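Long-range contacts in polyhedrin (Orgyia pseudotsugata cypovirus 5, PDB 5A8U), which forms the crystalline matrix of the viral occlusion bodies, the polyhedra that protect the virus outside its host until insect larvae eat them: residues 42-46 and 64-70; 49-55 and 216-221. All coordinates share one frame; numbering follows the deposited sequence.

Overall arrangement
Strand 43-50 serves both contacts, its start in contact 1 and its end in contact 2. From the N terminus, the chain passes helix 6-21 and strand 30-37 before it enters this strand. It then runs through strand 53-58 and helix 60-63. Contact 1 closes this short excursion and ties the loop after helix 60-63 to the large antiparallel sheet. Contact 2 closes a far longer loop. It ties the bend between the large sheet and the three-stranded sheet to the link from helix 210-216 to strand 223-227. The two loops cross, because 49-55 lies inside the first. Both contacts are buried, with centres about 21 Å apart, and both reach the second subunit.

Contact 1: 42-46 and 64-70; sequences VVQVY and KFPNYMN
Phe65 lays one face of its ring over Val42, whose CG1 sits above the ring centre and 4.4 Å from Phe65 CD2. Pro66 CB covers the opposite face, so the ring is sandwiched. The centre of the contact is polar. Gln44 stretches its side chain across from the strand, with CG anti to the backbone N (chi1 -173°). Its amide is gripped at both ends. Gln44 OE1 takes two N-H groups in its carbonyl plane. Asn70 ND2 bonds Gln44 OE1 at 2.8 Å, nearly straight. Asn67 ND2 comes in at 2.9 Å to Gln44 OE1, and this bond is more bent. The amide planes of Gln44 and Asn67 are nearly parallel, 15° apart, whereas that of Asn70 is turned by 60° from Gln44. On the other side of the amide, Gln44 NE2 gives an N-H to Lys64 O at 3.1 Å, from above the carbonyl plane. Lys64 O also accepts from Asn67 ND2. These bonds fix the rotation of the Gln44 amide, and Tyr38 OH is a further partner of its NE2. Tyr46 lies beside Gln44, and its hydroxyl bonds Leu62 O, while Tyr46 CE1 packs obliquely on Met69 CG at 4.4 Å. Asn67 OD1 accepts the backbone N-H of Asn70 at 2.7 Å, which holds the turn in shape. On the second subunit, Gln61 bonds Met69 O. The loop after helix 60-63 is shaped by an Asx motif at Asn67 and is docked by side-chain amides onto strand 43-50 of the large antiparallel sheet.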
loop_
_atom_site.group_PDB
_atom_site.type_symbol
_atom_site.label_atom_id
_atom_site.label_comp_id
_atom_site.label_asym_id
_atom_site.label_seq_id
_atom_site.Cartn_x
_atom_site.Cartn_y
_atom_site.Cartn_z
ATOM N N VAL A 42 -17.550 18.245 -7.327
ATOM C CA VAL A 42 -17.246 17.000 -6.627
ATOM C C VAL A 42 -16.071 17.205 -5.662
ATOM O O VAL A 42 -15.125 17.953 -5.956
ATOM C CB VAL A 42 -16.923 15.859 -7.629
ATOM C CG1 VAL A 42 -16.280 14.651 -6.918
ATOM C CG2 VAL A 42 -18.184 15.461 -8.393
ATOM N N VAL A 43 -16.150 16.568 -4.492
ATOM C CA VAL A 43 -14.964 16.472 -3.640
ATOM C C VAL A 43 -14.617 15.007 -3.448
ATOM O O VAL A 43 -15.508 14.173 -3.225
ATOM C CB VAL A 43 -15.107 17.225 -2.275
ATOM C CG1 VAL A 43 -15.147 18.737 -2.500
ATOM C CG2 VAL A 43 -16.329 16.750 -1.487
ATOM N N GLN A 44 -13.332 14.684 -3.590
ATOM C CA GLN A 44 -12.881 13.320 -3.352
ATOM C C GLN A 44 -12.066 13.306 -2.080
ATOM O O GLN A 44 -11.124 14.088 -1.931
ATOM C CB GLN A 44 -12.050 12.779 -4.524
ATOM C CG GLN A 44 -11.711 11.289 -4.354
ATOM C CD GLN A 44 -11.138 10.659 -5.617
ATOM O OE1 GLN A 44 -11.261 9.444 -5.807
ATOM N NE2 GLN A 44 -10.510 11.468 -6.483
ATOM N N VAL A 45 -12.423 12.393 -1.182
ATOM C CA VAL A 45 -11.862 12.327 0.160
ATOM C C VAL A 45 -11.007 11.081 0.329
ATOM O O VAL A 45 -11.411 9.980 -0.047
ATOM C CB VAL A 45 -12.995 12.251 1.198
ATOM C CG1 VAL A 45 -12.438 12.102 2.642
ATOM C CG2 VAL A 45 -13.923 13.486 1.054
ATOM N N TYR A 46 -9.826 11.269 0.900
ATOM C CA TYR A 46 -9.011 10.168 1.390
ATOM C C TYR A 46 -8.664 10.481 2.830
ATOM O O TYR A 46 -8.144 11.557 3.119
ATOM C CB TYR A 46 -7.706 10.070 0.591
ATOM C CG TYR A 46 -7.891 9.658 -0.854
ATOM C CD1 TYR A 46 -7.960 8.311 -1.205
ATOM C CD2 TYR A 46 -8.008 10.614 -1.856
ATOM C CE1 TYR A 46 -8.134 7.933 -2.539
ATOM C CE2 TYR A 46 -8.179 10.250 -3.172
ATOM C CZ TYR A 46 -8.257 8.913 -3.504
ATOM O OH TYR A 46 -8.417 8.540 -4.822
ATOM N N LYS A 64 -6.932 11.974 -9.670
ATOM C CA LYS A 64 -8.024 12.246 -10.597
ATOM C C LYS A 64 -9.350 11.635 -10.140
ATOM O O LYS A 64 -9.400 10.776 -9.259
ATOM C CB LYS A 64 -7.675 11.752 -12.014
ATOM C CG LYS A 64 -7.708 10.242 -12.155
ATOM C CD LYS A 64 -7.335 9.824 -13.570
ATOM C CE LYS A 64 -7.620 8.364 -13.811
ATOM N NZ LYS A 64 -9.051 8.116 -14.127
ATOM N N PHE A 65 -10.425 12.118 -10.736
ATOM C CA PHE A 65 -11.743 11.518 -10.578
ATOM C C PHE A 65 -12.341 11.318 -11.978
ATOM O O PHE A 65 -12.116 12.151 -12.860
ATOM C CB PHE A 65 -12.657 12.418 -9.741
ATOM C CG PHE A 65 -14.033 11.863 -9.585
ATOM C CD1 PHE A 65 -14.279 10.875 -8.638
ATOM C CD2 PHE A 65 -15.062 12.279 -10.410
ATOM C CE1 PHE A 65 -15.548 10.327 -8.501
ATOM C CE2 PHE A 65 -16.339 11.736 -10.278
ATOM C CZ PHE A 65 -16.578 10.763 -9.314
ATOM N N PRO A 66 -13.045 10.199 -12.209
ATOM C CA PRO A 66 -13.191 9.036 -11.332
ATOM C C PRO A 66 -11.905 8.200 -11.350
ATOM O O PRO A 66 -10.950 8.559 -12.029
ATOM C CB PRO A 66 -14.360 8.264 -11.974
ATOM C CG PRO A 66 -14.242 8.603 -13.453
ATOM C CD PRO A 66 -13.806 10.049 -13.469
ATOM N N ASN A 67 -11.875 7.107 -10.598
ATOM C CA ASN A 67 -10.710 6.226 -10.616
ATOM C C ASN A 67 -11.070 4.840 -10.092
ATOM O O ASN A 67 -12.237 4.576 -9.806
ATOM C CB ASN A 67 -9.574 6.861 -9.804
ATOM C CG ASN A 67 -9.958 7.122 -8.373
ATOM O OD1 ASN A 67 -10.545 6.273 -7.710
ATOM N ND2 ASN A 67 -9.632 8.307 -7.888
ATOM N N TYR A 68 -10.082 3.960 -9.960
ATOM C CA TYR A 68 -10.388 2.594 -9.555
ATOM C C TYR A 68 -10.958 2.508 -8.142
ATOM O O TYR A 68 -11.680 1.548 -7.802
ATOM C CB TYR A 68 -9.170 1.668 -9.734
ATOM C CG TYR A 68 -7.966 1.970 -8.862
ATOM C CD1 TYR A 68 -7.893 1.491 -7.561
ATOM C CD2 TYR A 68 -6.887 2.713 -9.356
ATOM C CE1 TYR A 68 -6.800 1.755 -6.763
ATOM C CE2 TYR A 68 -5.774 2.973 -8.561
ATOM C CZ TYR A 68 -5.741 2.491 -7.266
ATOM O OH TYR A 68 -4.649 2.731 -6.460
ATOM N N MET A 69 -10.643 3.510 -7.322
ATOM C CA MET A 69 -11.110 3.544 -5.937
ATOM C C MET A 69 -12.538 4.073 -5.880
ATOM O O MET A 69 -13.376 3.548 -5.150
ATOM C CB MET A 69 -10.187 4.436 -5.095
ATOM C CG MET A 69 -10.441 4.375 -3.585
ATOM S SD MET A 69 -9.978 2.777 -2.863
ATOM C CE MET A 69 -8.225 2.763 -3.222
ATOM N N ASN A 70 -12.800 5.126 -6.646
ATOM C CA ASN A 70 -14.112 5.762 -6.672
ATOM C C ASN A 70 -14.582 5.969 -8.100
ATOM O O ASN A 70 -14.337 7.015 -8.694
ATOM C CB ASN A 70 -14.032 7.102 -5.952
ATOM C CG ASN A 70 -13.634 6.933 -4.511
ATOM O OD1 ASN A 70 -14.302 6.207 -3.773
ATOM N ND2 ASN A 70 -12.534 7.575 -4.103
#

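Contact 2: 49-55 and 216-221; sequences QGTEVIA and SLISFP
Phe220 packs against the bend where strand 43-50 ends and strand 53-58 begins, a link between two antiparallel sheets. Its CG is anti to the carbonyl carbon (chi1 -61°), which carries the ring along Gln49, Gly50 and Thr51. Phe220 CB lies 3.5 Å from Gln49 O. Further out, CD2 of Phe220 is 3.9 Å from Gly50 CA, and its CZ meets Thr51 CG2. The Thr51 and Phe220 side chains cross at about a right angle. Ser216 O sits in the ring plane at the Phe220 edge.

Leu217 serves the other end. With its CG anti to the backbone N (chi1 -172°), it brings CD1 against both Val53 CG1 and Ala55 CB. Ile218 of the third subunit packs on Leu217 and Ala55, so this apolar patch continues across the trimer. The Gln49 amide turns to Gly132 O of the second subunit.

Waters join the two segments. One links Gln49 N to Phe220 O. Another accepts from Ala55 N and probably donates to Leu217 O. Ser216 OG bonds Ala213 O. A further water also donates to Ser216 OG, at 2.8 Å, and accepts from both Thr51 N and Val53 N, each at 3.0 Å.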
loop_
_atom_site.group_PDB
_atom_site.type_symbol
_atom_site.label_atom_id
_atom_site.label_comp_id
_atom_site.label_asym_id
_atom_site.label_seq_id
_atom_site.Cartn_x
_atom_site.Cartn_y
_atom_site.Cartn_z
ATOM N N GLN A 49 -5.663 7.025 9.119
ATOM C CA GLN A 49 -5.595 7.103 10.571
ATOM C C GLN A 49 -4.354 6.356 11.036
ATOM O O GLN A 49 -3.848 5.484 10.332
ATOM C CB GLN A 49 -6.814 6.432 11.212
ATOM C CG GLN A 49 -8.153 6.960 10.775
ATOM C CD GLN A 49 -9.295 6.198 11.418
ATOM O OE1 GLN A 49 -9.399 6.135 12.653
ATOM N NE2 GLN A 49 -10.154 5.600 10.585
ATOM N N GLY A 50 -3.862 6.690 12.223
ATOM C CA GLY A 50 -2.722 5.982 12.784
ATOM C C GLY A 50 -2.529 6.407 14.228
ATOM O O GLY A 50 -3.256 7.250 14.722
ATOM N N THR A 51 -1.554 5.816 14.905
ATOM C CA THR A 51 -1.325 6.123 16.304
ATOM C C THR A 51 -0.063 6.962 16.489
ATOM O O THR A 51 -0.106 7.985 17.150
ATOM C CB THR A 51 -1.209 4.837 17.112
ATOM O OG1 THR A 51 -0.364 3.915 16.402
ATOM C CG2 THR A 51 -2.586 4.226 17.305
ATOM N N GLU A 52 1.048 6.543 15.885
ATOM C CA GLU A 52 2.340 7.199 16.103
ATOM C C GLU A 52 2.809 7.936 14.863
ATOM O O GLU A 52 3.501 8.953 14.939
ATOM C CB GLU A 52 3.406 6.139 16.439
ATOM C CG GLU A 52 3.204 5.428 17.773
ATOM C CD GLU A 52 3.642 6.228 18.985
ATOM O OE1 GLU A 52 4.233 7.329 18.855
ATOM O OE2 GLU A 52 3.403 5.723 20.102
ATOM N N VAL A 53 2.468 7.380 13.710
ATOM C CA VAL A 53 2.927 7.930 12.457
ATOM C C VAL A 53 1.843 7.704 11.416
ATOM O O VAL A 53 1.151 6.675 11.396
ATOM C CB VAL A 53 4.240 7.272 12.024
ATOM C CG1 VAL A 53 4.030 5.790 11.770
ATOM C CG2 VAL A 53 4.813 7.953 10.784
ATOM N N ILE A 54 1.660 8.697 10.574
ATOM C CA ILE A 54 0.738 8.538 9.477
ATOM C C ILE A 54 1.431 9.051 8.221
ATOM O O ILE A 54 1.861 10.195 8.163
ATOM C CB ILE A 54 -0.568 9.261 9.790
ATOM C CG1 ILE A 54 -1.635 8.918 8.766
ATOM C CG2 ILE A 54 -0.359 10.727 9.824
ATOM C CD1 ILE A 54 -2.997 9.362 9.232
ATOM N N ALA A 55 1.545 8.176 7.227
ATOM C CA ALA A 55 2.339 8.441 6.042
ATOM C C ALA A 55 1.571 7.873 4.868
ATOM O O ALA A 55 0.845 6.890 5.009
ATOM C CB ALA A 55 3.696 7.752 6.153
ATOM N N SER A 216 1.986 -0.318 12.749
ATOM C CA SER A 216 0.946 0.714 12.761
ATOM C C SER A 216 0.907 1.528 11.463
ATOM O O SER A 216 -0.076 2.199 11.171
ATOM C CB SER A 216 1.161 1.654 13.947
ATOM O OG SER A 216 2.239 2.541 13.686
ATOM N N LEU A 217 1.992 1.490 10.700
ATOM C CA LEU A 217 2.086 2.278 9.462
ATOM C C LEU A 217 0.987 1.903 8.453
ATOM O O LEU A 217 0.523 2.759 7.696
ATOM C CB LEU A 217 3.476 2.101 8.818
ATOM C CG LEU A 217 3.806 2.991 7.620
ATOM C CD1 LEU A 217 3.945 4.448 8.069
ATOM C CD2 LEU A 217 5.084 2.541 6.919
ATOM N N ILE A 218 0.563 0.637 8.462
ATOM C CA ILE A 218 -0.385 0.156 7.465
ATOM C C ILE A 218 -1.532 -0.681 8.013
ATOM O O ILE A 218 -2.223 -1.329 7.243
ATOM C CB ILE A 218 0.333 -0.643 6.318
ATOM C CG1 ILE A 218 0.959 -1.943 6.833
ATOM C CG2 ILE A 218 1.395 0.218 5.649
ATOM C CD1 ILE A 218 1.606 -2.755 5.720
ATOM N N SER A 219 -1.734 -0.682 9.331
ATOM C CA SER A 219 -2.759 -1.545 9.924
ATOM C C SER A 219 -4.081 -0.823 10.228
ATOM O O SER A 219 -4.904 -1.313 11.021
ATOM C CB SER A 219 -2.229 -2.224 11.190
ATOM O OG SER A 219 -1.913 -1.249 12.174
ATOM N N PHE A 220 -4.284 0.332 9.602
ATOM C CA PHE A 220 -5.558 1.041 9.727
ATOM C C PHE A 220 -6.084 1.308 8.346
ATOM O O PHE A 220 -5.353 1.833 7.503
ATOM C CB PHE A 220 -5.378 2.355 10.496
ATOM C CG PHE A 220 -4.886 2.158 11.898
ATOM C CD1 PHE A 220 -5.776 1.878 12.919
ATOM C CD2 PHE A 220 -3.520 2.207 12.195
ATOM C CE1 PHE A 220 -5.314 1.672 14.235
ATOM C CE2 PHE A 220 -3.062 2.018 13.497
ATOM C CZ PHE A 220 -3.958 1.745 14.510
ATOM N N PRO A 221 -7.349 0.952 8.092
ATOM C CA PRO A 221 -7.883 1.118 6.732
ATOM C C PRO A 221 -7.923 2.588 6.347
ATOM O O PRO A 221 -8.141 3.444 7.206
ATOM C CB PRO A 221 -9.310 0.553 6.845
ATOM C CG PRO A 221 -9.667 0.708 8.296
ATOM C CD PRO A 221 -8.374 0.458 9.035
HETATM O O HOH W 1 -5.203 4.751 7.110
HETATM O O HOH W 2 -9.848 5.826 7.896
HETATM O O HOH W 3 -1.508 4.117 9.747
HETATM O O HOH W 4 0.817 4.913 13.361
HETATM O O HOH W 5 0.154 5.451 7.560
#